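Side-chain contact in arginyl-tRNA synthetase, putative (Plasmodium falciparum, PDB 5JLD), which probably joins L-arginine to its cognate tRNA at the expense of ATP, as a class I aminoacyl-tRNA synthetase: residues S306-V311 against I359-K364. Sequence-based numbering, arbitrary orientation.
Sequences SENFKV and IFDLIK
Asp361, on helix 353-364 of the class I catalytic domain, reaches across to the loop between strands 301-304 and 313-316 and meets an ST turn there. In that turn Ser306 OG accepts a hydrogen bond from the backbone N of Asn308, 2.9 Å away. The same hydroxyl turns its own hydrogen to the helix residue: Ser306 OG donates to Asp361 OD2 over 2.8 Å, so one oxygen both closes the turn and ties it to the carboxylate. The approach is from above, 61° out of the carboxylate plane. With CG anti to the backbone N (chi1 -175°), Asp361 stretches away from its helix toward the loop. OD2 is also hydrogen-bonded by Tyr304 OH, from the end of the preceding strand, and Lys365 NZ makes a long, weak ion pair with it; both would probably help stabilise the negative charge. Asn308 crosses the carboxylate at about a right angle, its OD1 3.8 Å from Asp361 OD1, a plain contact of two oxygens. Phe309 turns its ring edge to the aspartate methylene and also touches Thr354, Glu357 and Thr358 of the same helix. Ser306 CB also lies at that edge, while Phe309 CE2 stands 4.0 Å from Asp361 CB, near the ring plane.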
loop_
_atom_site.group_PDB
_atom_site.type_symbol
_atom_site.label_atom_id
_atom_site.label_comp_id
_atom_site.label_asym_id
_atom_site.label_seq_id
_atom_site.Cartn_x
_atom_site.Cartn_y
_atom_site.Cartn_z
ATOM N N SER A 306 15.472 -6.477 -25.022
ATOM C CA SER A 306 15.355 -5.044 -24.848
ATOM C C SER A 306 16.693 -4.370 -25.138
ATOM O O SER A 306 17.770 -4.978 -24.992
ATOM C CB SER A 306 14.891 -4.695 -23.442
ATOM O OG SER A 306 14.917 -3.294 -23.254
ATOM N N GLU A 307 16.598 -3.121 -25.575
ATOM C CA GLU A 307 17.738 -2.229 -25.758
ATOM C C GLU A 307 18.247 -1.734 -24.406
ATOM O O GLU A 307 19.417 -1.374 -24.259
ATOM C CB GLU A 307 17.316 -1.043 -26.619
ATOM C CG GLU A 307 15.827 -0.742 -26.448
ATOM C CD GLU A 307 15.344 0.423 -27.282
ATOM O OE1 GLU A 307 15.989 0.730 -28.308
ATOM O OE2 GLU A 307 14.306 1.018 -26.914
ATOM N N ASN A 308 17.348 -1.716 -23.424
ATOM C CA ASN A 308 17.639 -1.122 -22.125
ATOM C C ASN A 308 17.924 -2.138 -21.022
ATOM O O ASN A 308 18.255 -1.757 -19.898
ATOM C CB ASN A 308 16.484 -0.215 -21.699
ATOM C CG ASN A 308 16.259 0.932 -22.667
ATOM O OD1 ASN A 308 15.143 1.152 -23.139
ATOM N ND2 ASN A 308 17.325 1.661 -22.981
ATOM N N PHE A 309 17.814 -3.427 -21.333
ATOM C CA PHE A 309 18.104 -4.460 -20.335
ATOM C C PHE A 309 18.875 -5.590 -20.978
ATOM O O PHE A 309 18.557 -6.000 -22.099
ATOM C CB PHE A 309 16.810 -4.976 -19.695
ATOM C CG PHE A 309 15.952 -3.887 -19.110
ATOM C CD1 PHE A 309 16.165 -3.432 -17.822
ATOM C CD2 PHE A 309 14.935 -3.312 -19.862
ATOM C CE1 PHE A 309 15.378 -2.418 -17.291
ATOM C CE2 PHE A 309 14.147 -2.305 -19.335
ATOM C CZ PHE A 309 14.367 -1.854 -18.053
ATOM N N LYS A 310 19.900 -6.086 -20.287
ATOM C CA LYS A 310 20.754 -7.115 -20.870
ATOM C C LYS A 310 20.014 -8.460 -21.015
ATOM O O LYS A 310 20.062 -9.081 -22.069
ATOM C CB LYS A 310 22.025 -7.308 -20.043
ATOM N N VAL A 311 19.335 -8.898 -19.956
ATOM C CA VAL A 311 18.672 -10.196 -19.960
ATOM C C VAL A 311 17.378 -10.181 -20.772
ATOM O O VAL A 311 16.453 -9.428 -20.465
ATOM C CB VAL A 311 18.362 -10.674 -18.528
ATOM C CG1 VAL A 311 17.623 -12.021 -18.561
ATOM C CG2 VAL A 311 19.655 -10.793 -17.721
ATOM N N ILE A 359 9.532 -6.544 -18.710
ATOM C CA ILE A 359 8.223 -6.854 -19.263
ATOM C C ILE A 359 7.531 -5.557 -19.680
ATOM O O ILE A 359 6.933 -5.493 -20.769
ATOM C CB ILE A 359 7.366 -7.658 -18.269
ATOM C CG1 ILE A 359 7.893 -9.101 -18.209
ATOM C CG2 ILE A 359 5.879 -7.661 -18.697
ATOM C CD1 ILE A 359 7.515 -9.844 -16.963
ATOM N N PHE A 360 7.668 -4.507 -18.861
ATOM C CA PHE A 360 6.899 -3.286 -19.123
ATOM C C PHE A 360 7.397 -2.682 -20.433
ATOM O O PHE A 360 6.608 -2.308 -21.306
ATOM C CB PHE A 360 7.036 -2.281 -17.979
ATOM C CG PHE A 360 6.463 -2.754 -16.672
ATOM C CD1 PHE A 360 5.585 -3.844 -16.621
ATOM C CD2 PHE A 360 6.800 -2.104 -15.486
ATOM C CE1 PHE A 360 5.066 -4.284 -15.407
ATOM C CE2 PHE A 360 6.278 -2.527 -14.264
ATOM C CZ PHE A 360 5.405 -3.615 -14.223
ATOM N N ASP A 361 8.724 -2.628 -20.556
ATOM C CA ASP A 361 9.383 -2.196 -21.780
ATOM C C ASP A 361 8.848 -2.933 -23.026
ATOM O O ASP A 361 8.675 -2.321 -24.082
ATOM C CB ASP A 361 10.901 -2.389 -21.644
ATOM C CG ASP A 361 11.672 -1.839 -22.830
ATOM O OD1 ASP A 361 11.742 -0.600 -22.983
ATOM O OD2 ASP A 361 12.212 -2.653 -23.616
ATOM N N LEU A 362 8.564 -4.229 -22.916
ATOM C CA LEU A 362 8.014 -4.929 -24.092
ATOM C C LEU A 362 6.578 -4.483 -24.349
ATOM O O LEU A 362 6.185 -4.195 -25.492
ATOM C CB LEU A 362 8.067 -6.450 -23.918
ATOM C CG LEU A 362 7.253 -7.281 -24.925
ATOM C CD1 LEU A 362 7.736 -7.077 -26.372
ATOM C CD2 LEU A 362 7.265 -8.769 -24.540
ATOM N N ILE A 363 5.807 -4.382 -23.270
ATOM C CA ILE A 363 4.367 -4.166 -23.389
ATOM C C ILE A 363 4.091 -2.748 -23.920
ATOM O O ILE A 363 3.107 -2.494 -24.626
ATOM C CB ILE A 363 3.664 -4.399 -22.024
ATOM C CG1 ILE A 363 3.002 -5.788 -21.962
ATOM C CG2 ILE A 363 2.629 -3.323 -21.751
ATOM C CD1 ILE A 363 3.910 -6.976 -22.297
ATOM N N LYS A 364 4.991 -1.831 -23.588
ATOM C CA LYS A 364 4.875 -0.452 -24.022
ATOM C C LYS A 364 5.121 -0.341 -25.534
ATOM O O LYS A 364 4.706 0.627 -26.168
ATOM C CB LYS A 364 5.862 0.406 -23.226
ATOM C CG LYS A 364 5.231 1.398 -22.255
ATOM C CD LYS A 364 3.846 1.000 -21.764
ATOM C CE LYS A 364 3.318 2.061 -20.800
ATOM N NZ LYS A 364 1.833 2.099 -20.589
#